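Local coordinates for putative protein-disulfide isomerase (Pseudomonas syringae pv. tomato, PDB 3GN3), which is of unknown function but belongs to the DsbA family of thioredoxin-like proteins and may act in thiol-disulfide exchange, at residues 82-85 against 86-90; 109-112 against 113-116; 170-173 against 174-178; 140-143 against 144-148. All blocks are in the same frame, centred on the assembly; numbering follows the deposited sequence.

Contact 1 of 4, residues 82-85 against 86-90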
ATOM      1  N   SER A  82      16.127  25.358   9.795  1.00 39.60           N
ATOM      2  CA  SER A  82      15.117  26.377   9.452  1.00 39.08           C
ATOM      3  C   SER A  82      13.750  25.747   9.239  1.00 38.15           C
ATOM      4  O   SER A  82      12.744  26.297   9.683  1.00 37.47           O
ATOM      5  CB  SER A  82      15.532  27.169   8.210  1.00 39.16           C
ATOM      6  OG  SER A  82      16.768  27.816   8.442  1.00 40.56           O
ATOM      7  N   ALA A  83      13.724  24.592   8.573  1.00 37.85           N
ATOM      8  CA  ALA A  83      12.501  23.790   8.487  1.00 37.94           C
ATOM      9  C   ALA A  83      12.016  23.426   9.900  1.00 37.92           C
ATOM     10  O   ALA A  83      10.820  23.561  10.214  1.00 37.68           O
ATOM     11  CB  ALA A  83      12.729  22.546   7.645  1.00 37.90           C
ATOM     12  N   LYS A  84      12.952  23.007  10.757  1.00 37.55           N
ATOM     13  CA  LYS A  84      12.618  22.680  12.136  1.00 37.83           C
ATOM     14  C   LYS A  84      12.069  23.913  12.876  1.00 36.88           C
ATOM     15  O   LYS A  84      11.051  23.824  13.578  1.00 37.04           O
ATOM     16  CB  LYS A  84      13.820  22.063  12.842  1.00 38.62           C
ATOM     17  CG  LYS A  84      13.532  21.584  14.252  1.00 41.69           C
ATOM     18  CD  LYS A  84      14.830  21.490  15.069  1.00 46.95           C
ATOM     19  CE  LYS A  84      14.535  21.280  16.566  1.00 49.10           C
ATOM     20  NZ  LYS A  84      15.669  21.779  17.392  1.00 51.07           N
ATOM     21  N   ALA A  85      12.712  25.062  12.683  1.00 35.48           N
ATOM     22  CA  ALA A  85      12.186  26.334  13.186  1.00 34.64           C
ATOM     23  C   ALA A  85      10.720  26.561  12.767  1.00 34.60           C
ATOM     24  O   ALA A  85       9.859  26.882  13.617  1.00 34.84           O
ATOM     25  CB  ALA A  85      13.064  27.481  12.736  1.00 34.04           C
ATOM     26  N   VAL A  86      10.424  26.367  11.474  1.00 33.86           N
ATOM     27  CA  VAL A  86       9.040  26.518  10.973  1.00 33.26           C
ATOM     28  C   VAL A  86       8.062  25.518  11.616  1.00 32.45           C
ATOM     29  O   VAL A  86       6.966  25.923  12.053  1.00 32.40           O
ATOM     30  CB  VAL A  86       8.922  26.491   9.400  1.00 33.58           C
ATOM     31  CG1 VAL A  86       7.435  26.412   8.969  1.00 32.50           C
ATOM     32  CG2 VAL A  86       9.613  27.717   8.769  1.00 32.75           C
ATOM     33  N   MET A  87       8.452  24.237  11.678  1.00 31.68           N
ATOM     34  CA  MET A  87       7.625  23.205  12.369  1.00 31.34           C
ATOM     35  C   MET A  87       7.376  23.592  13.834  1.00 31.63           C
ATOM     36  O   MET A  87       6.238  23.549  14.300  1.00 31.41           O
ATOM     37  CB  MET A  87       8.213  21.791  12.254  1.00 30.65           C
ATOM     38  CG  MET A  87       8.176  21.238  10.832  1.00 28.68           C
ATOM     39  SD  MET A  87       8.457  19.472  10.738  1.00 23.45           S
ATOM     40  CE  MET A  87      10.092  19.357  10.167  1.00 25.99           C
ATOM     41  N   THR A  88       8.435  24.031  14.527  1.00 31.76           N
ATOM     42  CA  THR A  88       8.319  24.493  15.913  1.00 31.88           C
ATOM     43  C   THR A  88       7.353  25.668  16.054  1.00 32.70           C
ATOM     44  O   THR A  88       6.529  25.688  16.973  1.00 33.26           O
ATOM     45  CB  THR A  88       9.684  24.904  16.514  1.00 31.94           C
ATOM     46  OG1 THR A  88      10.624  23.827  16.373  1.00 31.07           O
ATOM     47  CG2 THR A  88       9.527  25.300  17.995  1.00 29.61           C
ATOM     48  N   ALA A  89       7.449  26.649  15.154  1.00 33.17           N
ATOM     49  CA  ALA A  89       6.554  27.815  15.232  1.00 33.55           C
ATOM     50  C   ALA A  89       5.089  27.416  15.022  1.00 33.90           C
ATOM     51  O   ALA A  89       4.192  27.901  15.741  1.00 34.45           O
ATOM     52  CB  ALA A  89       6.988  28.907  14.254  1.00 33.35           C
ATOM     53  N   VAL A  90       4.848  26.522  14.057  1.00 33.92           N
ATOM     54  CA  VAL A  90       3.486  26.013  13.806  1.00 33.90           C
ATOM     55  C   VAL A  90       3.010  25.188  15.010  1.00 34.14           C
ATOM     56  O   VAL A  90       1.936  25.440  15.568  1.00 33.54           O
ATOM     57  CB  VAL A  90       3.392  25.209  12.461  1.00 33.77           C
ATOM     58  CG1 VAL A  90       2.037  24.531  12.315  1.00 32.79           C
ATOM     59  CG2 VAL A  90       3.647  26.127  11.268  1.00 33.22           C
TER

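Contact 2 of 4, residues 109-112 against 113-116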
ATOM      1  N   ASP A 109     -11.304  33.147   7.167  1.00 46.38           N
ATOM      2  CA  ASP A 109     -11.086  34.468   6.616  1.00 46.46           C
ATOM      3  C   ASP A 109      -9.618  34.818   6.437  1.00 46.36           C
ATOM      4  O   ASP A 109      -9.291  35.992   6.247  1.00 46.63           O
ATOM      5  CB  ASP A 109     -11.817  35.525   7.445  1.00 46.37           C
ATOM      6  CG  ASP A 109     -13.325  35.362   7.380  1.00 47.97           C
ATOM      7  OD1 ASP A 109     -13.877  35.159   6.259  1.00 49.60           O
ATOM      8  OD2 ASP A 109     -13.967  35.429   8.450  1.00 48.81           O
ATOM      9  N   ALA A 110      -8.739  33.808   6.458  1.00 45.72           N
ATOM     10  CA  ALA A 110      -7.307  34.031   6.192  1.00 44.81           C
ATOM     11  C   ALA A 110      -6.916  33.527   4.820  1.00 44.26           C
ATOM     12  O   ALA A 110      -7.576  32.668   4.260  1.00 44.15           O
ATOM     13  CB  ALA A 110      -6.436  33.384   7.260  1.00 44.74           C
ATOM     14  N   THR A 111      -5.819  34.051   4.299  1.00 43.77           N
ATOM     15  CA  THR A 111      -5.360  33.710   2.964  1.00 43.73           C
ATOM     16  C   THR A 111      -4.056  32.937   3.053  1.00 43.50           C
ATOM     17  O   THR A 111      -3.374  33.006   4.071  1.00 43.35           O
ATOM     18  CB  THR A 111      -5.107  34.989   2.118  1.00 44.01           C
ATOM     19  OG1 THR A 111      -3.972  35.711   2.644  1.00 44.48           O
ATOM     20  CG2 THR A 111      -6.349  35.887   2.117  1.00 43.31           C
ATOM     21  N   PRO A 112      -3.690  32.208   1.982  1.00 43.35           N
ATOM     22  CA  PRO A 112      -2.356  31.636   1.967  1.00 43.53           C
ATOM     23  C   PRO A 112      -1.282  32.646   2.398  1.00 43.69           C
ATOM     24  O   PRO A 112      -0.390  32.289   3.162  1.00 44.46           O
ATOM     25  CB  PRO A 112      -2.186  31.230   0.510  1.00 42.98           C
ATOM     26  CG  PRO A 112      -3.532  30.798   0.143  1.00 43.04           C
ATOM     27  CD  PRO A 112      -4.496  31.690   0.863  1.00 43.09           C
ATOM     28  N   ASN A 113      -1.385  33.893   1.942  1.00 43.71           N
ATOM     29  CA  ASN A 113      -0.419  34.924   2.314  1.00 43.15           C
ATOM     30  C   ASN A 113      -0.464  35.299   3.791  1.00 42.93           C
ATOM     31  O   ASN A 113       0.584  35.559   4.370  1.00 42.55           O
ATOM     32  CB  ASN A 113      -0.542  36.161   1.422  1.00 43.02           C
ATOM     33  CG  ASN A 113       0.283  36.047   0.156  1.00 43.44           C
ATOM     34  OD1 ASN A 113      -0.079  36.611  -0.879  1.00 46.09           O
ATOM     35  ND2 ASN A 113       1.387  35.312   0.220  1.00 41.42           N
ATOM     36  N   ASP A 114      -1.658  35.308   4.396  1.00 42.73           N
ATOM     37  CA  ASP A 114      -1.785  35.490   5.850  1.00 43.21           C
ATOM     38  C   ASP A 114      -1.026  34.412   6.648  1.00 43.50           C
ATOM     39  O   ASP A 114      -0.244  34.732   7.554  1.00 43.77           O
ATOM     40  CB  ASP A 114      -3.248  35.523   6.274  1.00 43.61           C
ATOM     41  CG  ASP A 114      -3.976  36.734   5.750  1.00 45.49           C
ATOM     42  OD1 ASP A 114      -3.335  37.809   5.659  1.00 48.90           O
ATOM     43  OD2 ASP A 114      -5.182  36.625   5.428  1.00 47.40           O
ATOM     44  N   ILE A 115      -1.247  33.144   6.275  1.00 43.40           N
ATOM     45  CA  ILE A 115      -0.578  31.979   6.859  1.00 42.48           C
ATOM     46  C   ILE A 115       0.945  32.070   6.707  1.00 42.67           C
ATOM     47  O   ILE A 115       1.687  31.826   7.663  1.00 42.55           O
ATOM     48  CB  ILE A 115      -1.154  30.652   6.263  1.00 42.28           C
ATOM     49  CG1 ILE A 115      -2.644  30.487   6.623  1.00 41.56           C
ATOM     50  CG2 ILE A 115      -0.339  29.426   6.674  1.00 40.57           C
ATOM     51  CD1 ILE A 115      -3.038  30.852   8.056  1.00 40.69           C
ATOM     52  N   ILE A 116       1.408  32.450   5.522  1.00 42.69           N
ATOM     53  CA  ILE A 116       2.850  32.591   5.305  1.00 43.05           C
ATOM     54  C   ILE A 116       3.479  33.679   6.181  1.00 43.49           C
ATOM     55  O   ILE A 116       4.525  33.460   6.800  1.00 43.74           O
ATOM     56  CB  ILE A 116       3.201  32.845   3.839  1.00 42.83           C
ATOM     57  CG1 ILE A 116       2.805  31.631   2.997  1.00 42.34           C
ATOM     58  CG2 ILE A 116       4.704  33.155   3.694  1.00 42.13           C
ATOM     59  CD1 ILE A 116       2.990  31.839   1.495  1.00 41.83           C
TER

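Contact 3 of 4, residues 170-173 against 174-178. With SO4 (sulfate ion), chain C.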
ATOM      1  N   SER A 170       2.292   8.558  20.193  1.00 34.38           N
ATOM      2  CA  SER A 170       2.818   9.870  20.604  1.00 34.90           C
ATOM      3  C   SER A 170       2.752  10.065  22.111  1.00 35.53           C
ATOM      4  O   SER A 170       3.533  10.834  22.674  1.00 35.52           O
ATOM      5  CB  SER A 170       2.077  11.008  19.914  1.00 34.51           C
ATOM      6  OG  SER A 170       0.694  10.918  20.158  1.00 34.87           O
ATOM      7  N   GLY A 171       1.815   9.361  22.749  1.00 36.08           N
ATOM      8  CA  GLY A 171       1.761   9.254  24.197  1.00 35.99           C
ATOM      9  C   GLY A 171       2.903   8.457  24.821  1.00 36.45           C
ATOM     10  O   GLY A 171       3.162   8.599  26.007  1.00 37.27           O
ATOM     11  N   ASP A 172       3.593   7.610  24.064  1.00 36.31           N
ATOM     12  CA  ASP A 172       4.631   6.781  24.678  1.00 36.47           C
ATOM     13  C   ASP A 172       5.694   7.607  25.401  1.00 36.72           C
ATOM     14  O   ASP A 172       6.054   8.700  24.948  1.00 36.54           O
ATOM     15  CB  ASP A 172       5.336   5.896  23.649  1.00 36.51           C
ATOM     16  CG  ASP A 172       4.449   4.807  23.108  1.00 36.81           C
ATOM     17  OD1 ASP A 172       3.367   4.574  23.690  1.00 36.25           O
ATOM     18  OD2 ASP A 172       4.836   4.195  22.082  1.00 36.61           O
ATOM     19  N   PRO A 173       6.198   7.082  26.539  1.00 36.66           N
ATOM     20  CA  PRO A 173       7.435   7.633  27.103  1.00 36.09           C
ATOM     21  C   PRO A 173       8.565   7.408  26.098  1.00 36.30           C
ATOM     22  O   PRO A 173       8.652   6.323  25.483  1.00 36.34           O
ATOM     23  CB  PRO A 173       7.672   6.776  28.357  1.00 35.97           C
ATOM     24  CG  PRO A 173       6.383   6.082  28.639  1.00 35.52           C
ATOM     25  CD  PRO A 173       5.578   6.048  27.397  1.00 36.19           C
ATOM     26  N   VAL A 174       9.424   8.410  25.937  1.00 36.08           N
ATOM     27  CA  VAL A 174      10.545   8.310  24.992  1.00 36.08           C
ATOM     28  C   VAL A 174      11.379   7.041  25.237  1.00 36.68           C
ATOM     29  O   VAL A 174      11.910   6.437  24.293  1.00 37.35           O
ATOM     30  CB  VAL A 174      11.411   9.606  25.016  1.00 36.10           C
ATOM     31  CG1 VAL A 174      12.692   9.468  24.196  1.00 34.23           C
ATOM     32  CG2 VAL A 174      10.587  10.790  24.524  1.00 35.64           C
ATOM     33  N   SER A 175      11.462   6.618  26.498  1.00 36.75           N
ATOM     34  CA  SER A 175      12.220   5.415  26.872  1.00 36.73           C
ATOM     35  C   SER A 175      11.609   4.159  26.263  1.00 36.72           C
ATOM     36  O   SER A 175      12.341   3.204  25.992  1.00 36.51           O
ATOM     37  CB  SER A 175      12.332   5.273  28.393  1.00 36.38           C
ATOM     38  OG  SER A 175      11.067   5.456  28.995  1.00 36.99           O
ATOM     39  N   LYS A 176      10.285   4.167  26.032  1.00 36.64           N
ATOM     40  CA  LYS A 176       9.664   3.071  25.269  1.00 36.79           C
ATOM     41  C   LYS A 176      10.111   3.087  23.795  1.00 36.66           C
ATOM     42  O   LYS A 176      10.502   2.027  23.263  1.00 36.96           O
ATOM     43  CB  LYS A 176       8.140   3.015  25.393  1.00 36.77           C
ATOM     44  CG  LYS A 176       7.558   1.783  24.720  1.00 37.60           C
ATOM     45  CD  LYS A 176       6.023   1.835  24.659  1.00 42.48           C
ATOM     46  CE  LYS A 176       5.419   0.929  23.525  1.00 42.49           C
ATOM     47  NZ  LYS A 176       5.508   1.510  22.127  1.00 40.54           N
ATOM     48  N   TRP A 177      10.107   4.272  23.165  1.00 35.66           N
ATOM     49  CA  TRP A 177      10.638   4.405  21.801  1.00 35.06           C
ATOM     50  C   TRP A 177      12.042   3.869  21.722  1.00 35.54           C
ATOM     51  O   TRP A 177      12.370   3.163  20.773  1.00 35.84           O
ATOM     52  CB  TRP A 177      10.624   5.840  21.265  1.00 34.36           C
ATOM     53  CG  TRP A 177       9.251   6.465  21.105  1.00 32.71           C
ATOM     54  CD1 TRP A 177       8.022   5.853  21.269  1.00 30.66           C
ATOM     55  CD2 TRP A 177       8.978   7.816  20.708  1.00 30.24           C
ATOM     56  NE1 TRP A 177       7.009   6.758  21.015  1.00 31.12           N
ATOM     57  CE2 TRP A 177       7.566   7.966  20.668  1.00 30.16           C
ATOM     58  CE3 TRP A 177       9.789   8.917  20.385  1.00 30.19           C
ATOM     59  CZ2 TRP A 177       6.945   9.188  20.324  1.00 29.69           C
ATOM     60  CZ3 TRP A 177       9.163  10.144  20.035  1.00 29.90           C
ATOM     61  CH2 TRP A 177       7.756  10.259  20.008  1.00 29.58           C
ATOM     62  N   VAL A 178      12.864   4.178  22.726  1.00 35.94           N
ATOM     63  CA  VAL A 178      14.272   3.747  22.717  1.00 36.05           C
ATOM     64  C   VAL A 178      14.385   2.210  22.689  1.00 36.47           C
ATOM     65  O   VAL A 178      15.146   1.663  21.867  1.00 35.99           O
ATOM     66  CB  VAL A 178      15.101   4.374  23.897  1.00 36.16           C
ATOM     67  CG1 VAL A 178      16.596   4.115  23.738  1.00 34.19           C
ATOM     68  CG2 VAL A 178      14.838   5.865  24.006  1.00 35.63           C
TER
HETATM   69  S   SO4 C 180      -0.933   8.418  18.478  1.00 65.30           S
HETATM   70  O1  SO4 C 180      -1.574   7.298  19.181  1.00 65.34           O
HETATM   71  O2  SO4 C 180      -1.091   8.315  17.018  1.00 66.52           O
HETATM   72  O3  SO4 C 180      -1.480   9.691  18.932  1.00 65.96           O
HETATM   73  O4  SO4 C 180       0.486   8.394  18.776  1.00 65.69           O

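Contact 4 of 4, residues 140-143 against 144-148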
ATOM      1  N   VAL A 140       7.243  18.576  -1.997  1.00 36.57           N
ATOM      2  CA  VAL A 140       5.871  18.248  -1.591  1.00 35.92           C
ATOM      3  C   VAL A 140       5.388  16.922  -2.204  1.00 35.96           C
ATOM      4  O   VAL A 140       4.812  16.085  -1.512  1.00 36.03           O
ATOM      5  CB  VAL A 140       4.871  19.376  -1.948  1.00 36.11           C
ATOM      6  CG1 VAL A 140       3.449  19.027  -1.445  1.00 35.41           C
ATOM      7  CG2 VAL A 140       5.334  20.736  -1.382  1.00 34.64           C
ATOM      8  N   LYS A 141       5.642  16.727  -3.495  1.00 35.57           N
ATOM      9  CA  LYS A 141       5.260  15.482  -4.165  1.00 35.34           C
ATOM     10  C   LYS A 141       6.007  14.296  -3.605  1.00 34.78           C
ATOM     11  O   LYS A 141       5.413  13.224  -3.463  1.00 35.28           O
ATOM     12  CB  LYS A 141       5.436  15.553  -5.696  1.00 35.11           C
ATOM     13  CG  LYS A 141       4.261  16.219  -6.390  1.00 34.72           C
ATOM     14  CD  LYS A 141       4.699  16.943  -7.633  1.00 34.07           C
ATOM     15  CE  LYS A 141       3.493  17.255  -8.496  1.00 35.50           C
ATOM     16  NZ  LYS A 141       3.871  17.378  -9.943  1.00 35.61           N
ATOM     17  N   TRP A 142       7.293  14.487  -3.296  1.00 33.74           N
ATOM     18  CA  TRP A 142       8.129  13.380  -2.824  1.00 32.70           C
ATOM     19  C   TRP A 142       7.608  12.799  -1.491  1.00 32.55           C
ATOM     20  O   TRP A 142       7.459  11.577  -1.357  1.00 31.74           O
ATOM     21  CB  TRP A 142       9.609  13.763  -2.693  1.00 32.30           C
ATOM     22  CG  TRP A 142      10.407  12.520  -2.394  1.00 31.61           C
ATOM     23  CD1 TRP A 142      10.987  11.693  -3.308  1.00 31.62           C
ATOM     24  CD2 TRP A 142      10.641  11.920  -1.106  1.00 29.60           C
ATOM     25  NE1 TRP A 142      11.590  10.626  -2.675  1.00 31.91           N
ATOM     26  CE2 TRP A 142      11.379  10.729  -1.326  1.00 30.66           C
ATOM     27  CE3 TRP A 142      10.291  12.260   0.202  1.00 30.53           C
ATOM     28  CZ2 TRP A 142      11.775   9.873  -0.280  1.00 29.32           C
ATOM     29  CZ3 TRP A 142      10.700  11.398   1.262  1.00 30.05           C
ATOM     30  CH2 TRP A 142      11.437  10.231   1.003  1.00 27.70           C
ATOM     31  N   HIS A 143       7.339  13.684  -0.522  1.00 31.99           N
ATOM     32  CA  HIS A 143       6.797  13.277   0.770  1.00 31.66           C
ATOM     33  C   HIS A 143       5.473  12.555   0.614  1.00 30.84           C
ATOM     34  O   HIS A 143       5.304  11.451   1.128  1.00 30.61           O
ATOM     35  CB  HIS A 143       6.676  14.476   1.697  1.00 31.70           C
ATOM     36  CG  HIS A 143       8.000  14.926   2.225  1.00 34.84           C
ATOM     37  ND1 HIS A 143       8.495  14.508   3.441  1.00 35.69           N
ATOM     38  CD2 HIS A 143       8.963  15.705   1.672  1.00 35.71           C
ATOM     39  CE1 HIS A 143       9.692  15.036   3.630  1.00 35.54           C
ATOM     40  NE2 HIS A 143      10.001  15.759   2.567  1.00 36.11           N
ATOM     41  N   THR A 144       4.569  13.157  -0.148  1.00 29.96           N
ATOM     42  CA  THR A 144       3.261  12.592  -0.371  1.00 29.40           C
ATOM     43  C   THR A 144       3.340  11.224  -1.043  1.00 29.64           C
ATOM     44  O   THR A 144       2.769  10.239  -0.546  1.00 29.35           O
ATOM     45  CB  THR A 144       2.433  13.563  -1.146  1.00 29.44           C
ATOM     46  OG1 THR A 144       2.419  14.787  -0.404  1.00 28.88           O
ATOM     47  CG2 THR A 144       1.015  13.058  -1.310  1.00 27.62           C
ATOM     48  N   LYS A 145       4.106  11.157  -2.126  1.00 29.11           N
ATOM     49  CA  LYS A 145       4.325   9.915  -2.840  1.00 28.72           C
ATOM     50  C   LYS A 145       4.915   8.802  -1.924  1.00 28.08           C
ATOM     51  O   LYS A 145       4.503   7.626  -1.988  1.00 28.31           O
ATOM     52  CB  LYS A 145       5.214  10.204  -4.054  1.00 29.03           C
ATOM     53  CG  LYS A 145       5.133   9.176  -5.138  1.00 31.43           C
ATOM     54  CD  LYS A 145       5.962   9.596  -6.320  1.00 35.67           C
ATOM     55  CE  LYS A 145       6.265   8.407  -7.226  1.00 38.55           C
ATOM     56  NZ  LYS A 145       6.713   8.865  -8.576  1.00 40.31           N
ATOM     57  N   TYR A 146       5.862   9.171  -1.065  1.00 26.81           N
ATOM     58  CA  TYR A 146       6.535   8.204  -0.210  1.00 25.71           C
ATOM     59  C   TYR A 146       5.566   7.695   0.860  1.00 25.37           C
ATOM     60  O   TYR A 146       5.485   6.477   1.127  1.00 24.35           O
ATOM     61  CB  TYR A 146       7.784   8.844   0.406  1.00 25.90           C
ATOM     62  CG  TYR A 146       8.640   7.931   1.243  1.00 24.94           C
ATOM     63  CD1 TYR A 146       9.443   6.949   0.657  1.00 25.62           C
ATOM     64  CD2 TYR A 146       8.654   8.059   2.625  1.00 25.41           C
ATOM     65  CE1 TYR A 146      10.246   6.110   1.444  1.00 26.05           C
ATOM     66  CE2 TYR A 146       9.433   7.236   3.422  1.00 26.27           C
ATOM     67  CZ  TYR A 146      10.228   6.266   2.833  1.00 27.21           C
ATOM     68  OH  TYR A 146      11.011   5.471   3.652  1.00 26.35           O
ATOM     69  N   ALA A 147       4.817   8.643   1.437  1.00 25.04           N
ATOM     70  CA  ALA A 147       3.759   8.357   2.411  1.00 24.90           C
ATOM     71  C   ALA A 147       2.721   7.384   1.835  1.00 25.39           C
ATOM     72  O   ALA A 147       2.479   6.296   2.392  1.00 25.69           O
ATOM     73  CB  ALA A 147       3.105   9.649   2.878  1.00 23.70           C
ATOM     74  N   ARG A 148       2.119   7.776   0.718  1.00 26.09           N
ATOM     75  CA  ARG A 148       1.185   6.922  -0.016  1.00 26.36           C
ATOM     76  C   ARG A 148       1.719   5.521  -0.346  1.00 27.10           C
ATOM     77  O   ARG A 148       1.002   4.536  -0.167  1.00 27.30           O
ATOM     78  CB  ARG A 148       0.684   7.638  -1.269  1.00 25.86           C
ATOM     79  CG  ARG A 148      -0.168   8.819  -0.914  1.00 23.93           C
ATOM     80  CD  ARG A 148      -0.379   9.706  -2.108  1.00 23.16           C
ATOM     81  NE  ARG A 148      -1.357  10.747  -1.818  1.00 23.06           N
ATOM     82  CZ  ARG A 148      -1.706  11.726  -2.650  1.00 24.07           C
ATOM     83  NH1 ARG A 148      -1.142  11.845  -3.849  1.00 25.24           N
ATOM     84  NH2 ARG A 148      -2.632  12.599  -2.273  1.00 24.94           N
TER

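Contact 1 of 4, residues 82-85 against 86-90
V86, the first residue of 86-90, turns back onto S82 one helical turn earlier. Its N donates to S82 O at 2.9 Å, and its CG2, beside the backbone N, rests 3.6 Å from the same S82 O, while CG1 points further along the helix. The branched side chain offers a broad apolar surface to the protein interior. M87 comes next: its N bonds to A83 O at 2.9 Å, and its CG passes 3.6 Å from that oxygen. A83, buried on the same helix, carries no more than a methyl group. At T88 the polar pattern changes. K84 O accepts both T88 N and T88 OG1, each at 2.8 Å; the amide comes in nearly in line with the carbonyl, whereas the hydroxyl stands 44° out of its plane. A chi1 of -54° folds OG1 over the preceding turn, which lets threonine satisfy its hydroxyl inside the helix. K84 itself suits the more open side, and its amine makes a weak, long ion pair with D37. A89 N continues the pattern to A85 O, and V90 N bonds to V86 O. Helix 79-92 thus presents V86, M87 and V90 to its neighbours: V86 and V90 meet I119 of helix 112-123, V86 and M87 share I70 of helix 63-73, and M87 reaches I52 and L54 on strand 48-54.

Contact 2 of 4, residues 109-112 against 113-116
A capping box opens helix 112-123, with T111 as its N-cap and D114 three residues on as the reciprocal partner. T111 OG1 accepts D114 N at 2.9 Å, and D114 OD2 in turn accepts T111 N, also at 2.9 Å. The hydroxyl can reach because chi1 of T111 is 68°, which turns OG1 between its own N and carbonyl carbon and toward the first turn. The carboxylate takes its donor on the anti side of OD2, with T111 N lying 31° out of the carboxylate plane. Behind the box the regular helix takes over: I115 N bonds to T111 O at 3.1 Å and I116 N to P112 O at 3.0 Å. P112 suits the first helical position, since its N has no hydrogen to offer and needs no acceptor. A110 CB approaches I115 CD1 at 4.3 Å on the apolar side, where I115 also meets F62. Across the assembly, T111 packs on T111 of the second subunit. Each side chain of the box thus satisfies the other residue's backbone N-H, and the negative carboxylate beside the helix start probably interacts favourably with the helix dipole.

Contact 3 of 4, residues 170-173 against 174-178
D172 lies against W177 and K176, and its side chain reads outward in steps. CB sits 3.2 Å from W177 NE1 and 3.6 Å from W177 CD1, approaching the indole obliquely. CG, turned beside its own backbone N by a chi1 of -69°, comes within 3.7 Å of K176 CD. OD1 stays near that same methylene, at 3.9 Å from K176 CD. OD2 forms the salt bridge, 2.8 Å from K176 NZ, which meets it 51° out of the carboxylate plane; it also accepts S169 N and lies at the indole edge, in the ring plane, while W177 NE1 gives its own bond to S169 O. Lysine suits this place because its extended chain bends only at chi4, bringing the amine back to D172 and on to D180. P173, at the N-cap position, holds the first turn by its carbonyl, which takes K176 N at 2.8 Å and, weakly, W177 N at 3.4 Å. S170 and S169 lie by a sulfate, probably from the crystallisation liquor. An amine set between two carboxylates should remain positively charged, and the ion pair, with the S169 bonds, ties the loop to the start of helix 174-181.

Contact 4 of 4, residues 140-143 against 144-148
W142 and Y146 lie side by side and point the same way, their rings in an offset stack with centroids 4.8 Å apart and planes at 13°. W142 CH2 stands over the tyrosine face, 3.6 Å from Y146 CG, while Y146 CB sits above the tryptophan six-membered ring at 4.0 Å from its centroid, a CH-pi contact. Both residues carry CG anti to the backbone N, which sends the two flat groups off the helix in step. On another side of the turn T144 reaches back to V140: OG1 at 2.9 Å and N at 3.2 Å approach V140 O from opposite faces of its carbonyl plane, satisfying a buried hydroxyl within the helix. Such pairing of residues four apart fits helix 137-150, which in this thioredoxin-like fold follows the helical insertion, leads on to strand 157-160 and lies against the sheet. There Y146 and W142 both touch R53 of strand 48-54, and tyrosine suits the place because its OH can bond to E19 while its ring stacks. H143 ND1 accepts L54 N, fixing the imidazole, and the ring of H5 meets that of W142, the planes about 25° apart. Further out, K141 pairs with E137 and forms a cation-pi contact with W59 of the second subunit, T144 packs on P58 of that subunit, and L163 of the third subunit lies against W142 and K145.

Contacts 1 and 4 are buried turns in the middle of helices on opposite sides of the chain's centre, about 20 Å apart between centres; contacts 2 and 3 are partly buried helix starts nearer the periphery, with centres about 35 Å apart. Both central turns use a threonine hydroxyl on a carbonyl four residues back, and both helices lie against strand 48-54, yet contact 1 faces its neighbours with valine and methionine side chains and contact 4 with aromatic rings. At the helix starts polar groups dominate: reciprocal capping in contact 2, an ion pair in contact 3. Contacts 2 and 4 both touch the second subunit, whereas no other protein chain touches contacts 1 and 3.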